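Local coordinates for protein tRNA (guanine(9)-N1)-methyltransferase (Schizosaccharomyces pombe, PDB 4JWH) that methylates N1 of guanosine 9 in cytoplasmic tRNA, using S-adenosyl-L-methionine as methyl donor and releasing S-adenosyl-L-homocysteine, at residues T253-Q256 with V257-L261. Sequence-based numbering, arbitrary orientation.
Sequences TVNQ and VFEIL. With SAH (S-adenosyl-L-homocysteine), chain C.
The amide of Asn255 and the carboxylate of Glu259, one turn apart, lie side by side with their planes 68° apart. Asn255 ND2 donates within its amide plane, 3.0 Å and nearly straight, to Glu259 OE1, which it meets from above the carboxylate plane. Asn255 O lies against the same carboxylate face, 3.2 Å from Glu259 CD. At the other end of the amide, Thr253 OG1 lies 2.8 Å from Asn255 OD1 and donates from above the carbonyl plane. With CG lodged between its backbone N and carbonyl carbon (chi1 66°), Asn255 turns its amide back over the start of the helix, linking threonine to glutamate.

Thr253 is the N-cap: its OG1 accepts from Gln256 N at 3.1 Å. Gln256 returns the bond, its extended chain bringing OE1 within 3.1 Å of Thr253 N, which lies in the plane of the side-chain carbonyl and meets an OE1 lone pair. Four i-to-i+4 backbone bonds, Val257 N to Thr253 O through Ile260 N to Gln256 O, span the first two turns.

Val257 CG2 lies 3.4 Å from Thr253 O and 3.5 Å from N9 of S-adenosyl-L-homocysteine, so the capped turn borders the bound product. Val254, Val257, Phe258 and Leu261 pack on Ile211 of strand 208-212, while helix 118-137 touches Thr253, Asn255 and Phe258. This capping box opens helix 254-267 beside the S-adenosyl-L-homocysteine pocket of a SPOUT methyltransferase domain.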
loop_
_atom_site.group_PDB
_atom_site.type_symbol
_atom_site.label_atom_id
_atom_site.label_comp_id
_atom_site.label_asym_id
_atom_site.label_seq_id
_atom_site.Cartn_x
_atom_site.Cartn_y
_atom_site.Cartn_z
ATOM N N THR A 253 -7.788 -2.120 -5.011
ATOM C CA THR A 253 -7.571 -0.725 -4.667
ATOM C C THR A 253 -6.361 -0.635 -3.711
ATOM O O THR A 253 -5.935 -1.650 -3.128
ATOM C CB THR A 253 -8.800 -0.092 -3.979
ATOM O OG1 THR A 253 -8.975 -0.676 -2.681
ATOM C CG2 THR A 253 -10.092 -0.258 -4.827
ATOM N N VAL A 254 -5.826 0.577 -3.554
ATOM C CA VAL A 254 -4.725 0.822 -2.613
ATOM C C VAL A 254 -5.048 0.233 -1.231
ATOM O O VAL A 254 -4.266 -0.542 -0.682
ATOM C CB VAL A 254 -4.407 2.324 -2.494
ATOM C CG1 VAL A 254 -3.371 2.573 -1.384
ATOM C CG2 VAL A 254 -3.942 2.899 -3.856
ATOM N N ASN A 255 -6.221 0.562 -0.691
ATOM C CA ASN A 255 -6.549 0.099 0.662
ATOM C C ASN A 255 -6.832 -1.393 0.708
ATOM O O ASN A 255 -6.566 -2.021 1.712
ATOM C CB ASN A 255 -7.732 0.858 1.300
ATOM C CG ASN A 255 -9.039 0.590 0.582
ATOM O OD1 ASN A 255 -9.242 1.095 -0.506
ATOM N ND2 ASN A 255 -9.886 -0.286 1.147
ATOM N N GLN A 256 -7.386 -1.962 -0.349
ATOM C CA GLN A 256 -7.607 -3.423 -0.356
ATOM C C GLN A 256 -6.276 -4.176 -0.266
ATOM O O GLN A 256 -6.133 -5.163 0.467
ATOM C CB GLN A 256 -8.399 -3.868 -1.591
ATOM C CG GLN A 256 -9.903 -3.578 -1.480
ATOM C CD GLN A 256 -10.651 -3.900 -2.761
ATOM O OE1 GLN A 256 -10.120 -3.719 -3.857
ATOM N NE2 GLN A 256 -11.896 -4.382 -2.627
ATOM N N VAL A 257 -5.290 -3.698 -1.004
ATOM C CA VAL A 257 -3.980 -4.350 -1.024
ATOM C C VAL A 257 -3.348 -4.185 0.347
ATOM O O VAL A 257 -2.872 -5.137 0.938
ATOM C CB VAL A 257 -3.081 -3.697 -2.111
ATOM C CG1 VAL A 257 -1.626 -4.144 -1.949
ATOM C CG2 VAL A 257 -3.611 -4.087 -3.492
ATOM N N PHE A 258 -3.379 -2.966 0.876
ATOM C CA PHE A 258 -2.845 -2.737 2.232
ATOM C C PHE A 258 -3.481 -3.669 3.260
ATOM O O PHE A 258 -2.782 -4.319 4.056
ATOM C CB PHE A 258 -3.000 -1.289 2.707
ATOM C CG PHE A 258 -2.414 -1.072 4.066
ATOM C CD1 PHE A 258 -1.074 -0.746 4.199
ATOM C CD2 PHE A 258 -3.169 -1.299 5.210
ATOM C CE1 PHE A 258 -0.486 -0.600 5.482
ATOM C CE2 PHE A 258 -2.595 -1.181 6.483
ATOM C CZ PHE A 258 -1.242 -0.829 6.601
ATOM N N GLU A 259 -4.816 -3.702 3.270
ATOM C CA GLU A 259 -5.567 -4.530 4.197
ATOM C C GLU A 259 -5.199 -6.011 4.061
ATOM O O GLU A 259 -5.083 -6.753 5.067
ATOM C CB GLU A 259 -7.076 -4.320 3.979
ATOM C CG GLU A 259 -7.596 -2.937 4.402
ATOM C CD GLU A 259 -8.963 -2.636 3.774
ATOM O OE1 GLU A 259 -9.436 -1.500 3.884
ATOM O OE2 GLU A 259 -9.545 -3.548 3.116
ATOM N N ILE A 260 -5.028 -6.465 2.817
ATOM C CA ILE A 260 -4.640 -7.857 2.600
ATOM C C ILE A 260 -3.243 -8.147 3.187
ATOM O O ILE A 260 -3.056 -9.154 3.865
ATOM C CB ILE A 260 -4.728 -8.231 1.107
ATOM C CG1 ILE A 260 -6.211 -8.401 0.677
ATOM C CG2 ILE A 260 -3.835 -9.468 0.753
ATOM C CD1 ILE A 260 -6.313 -8.221 -0.843
ATOM N N LEU A 261 -2.278 -7.264 2.935
ATOM C CA LEU A 261 -0.920 -7.423 3.488
ATOM C C LEU A 261 -0.972 -7.509 4.998
ATOM O O LEU A 261 -0.367 -8.395 5.591
ATOM C CB LEU A 261 -0.005 -6.277 3.067
ATOM C CG LEU A 261 0.144 -6.076 1.548
ATOM C CD1 LEU A 261 1.011 -4.819 1.310
ATOM C CD2 LEU A 261 0.807 -7.321 0.933
HETATM N N SAH C . -2.433 0.625 -13.346
HETATM C CA SAH C . -2.011 0.893 -11.980
HETATM C CB SAH C . -3.267 0.687 -11.091
HETATM C CG SAH C . -2.931 0.012 -9.827
HETATM S SD SAH C . -4.027 -0.267 -8.491
HETATM C C SAH C . -0.709 0.139 -11.750
HETATM O O SAH C . -0.334 -0.343 -10.723
HETATM O OXT SAH C . 0.075 0.051 -12.648
HETATM C "C5'" SAH C . -3.144 0.461 -7.171
HETATM C "C4'" SAH C . -2.011 -0.339 -6.537
HETATM O "O4'" SAH C . -2.456 -1.470 -5.854
HETATM C "C3'" SAH C . -0.899 -0.840 -7.467
HETATM O "O3'" SAH C . 0.036 0.151 -7.776
HETATM C "C2'" SAH C . -0.312 -1.991 -6.726
HETATM O "O2'" SAH C . 0.658 -1.496 -5.860
HETATM C "C1'" SAH C . -1.521 -2.501 -5.989
HETATM N N9 SAH C . -2.110 -3.708 -6.594
HETATM C C8 SAH C . -3.313 -3.821 -7.081
HETATM N N7 SAH C . -3.579 -5.036 -7.482
HETATM C C5 SAH C . -2.528 -5.748 -7.216
HETATM C C6 SAH C . -2.114 -7.142 -7.381
HETATM N N6 SAH C . -2.922 -8.012 -7.928
HETATM N N1 SAH C . -0.916 -7.484 -6.971
HETATM C C2 SAH C . -0.097 -6.609 -6.416
HETATM N N3 SAH C . -0.386 -5.344 -6.250
HETATM C C4 SAH C . -1.566 -4.857 -6.615
#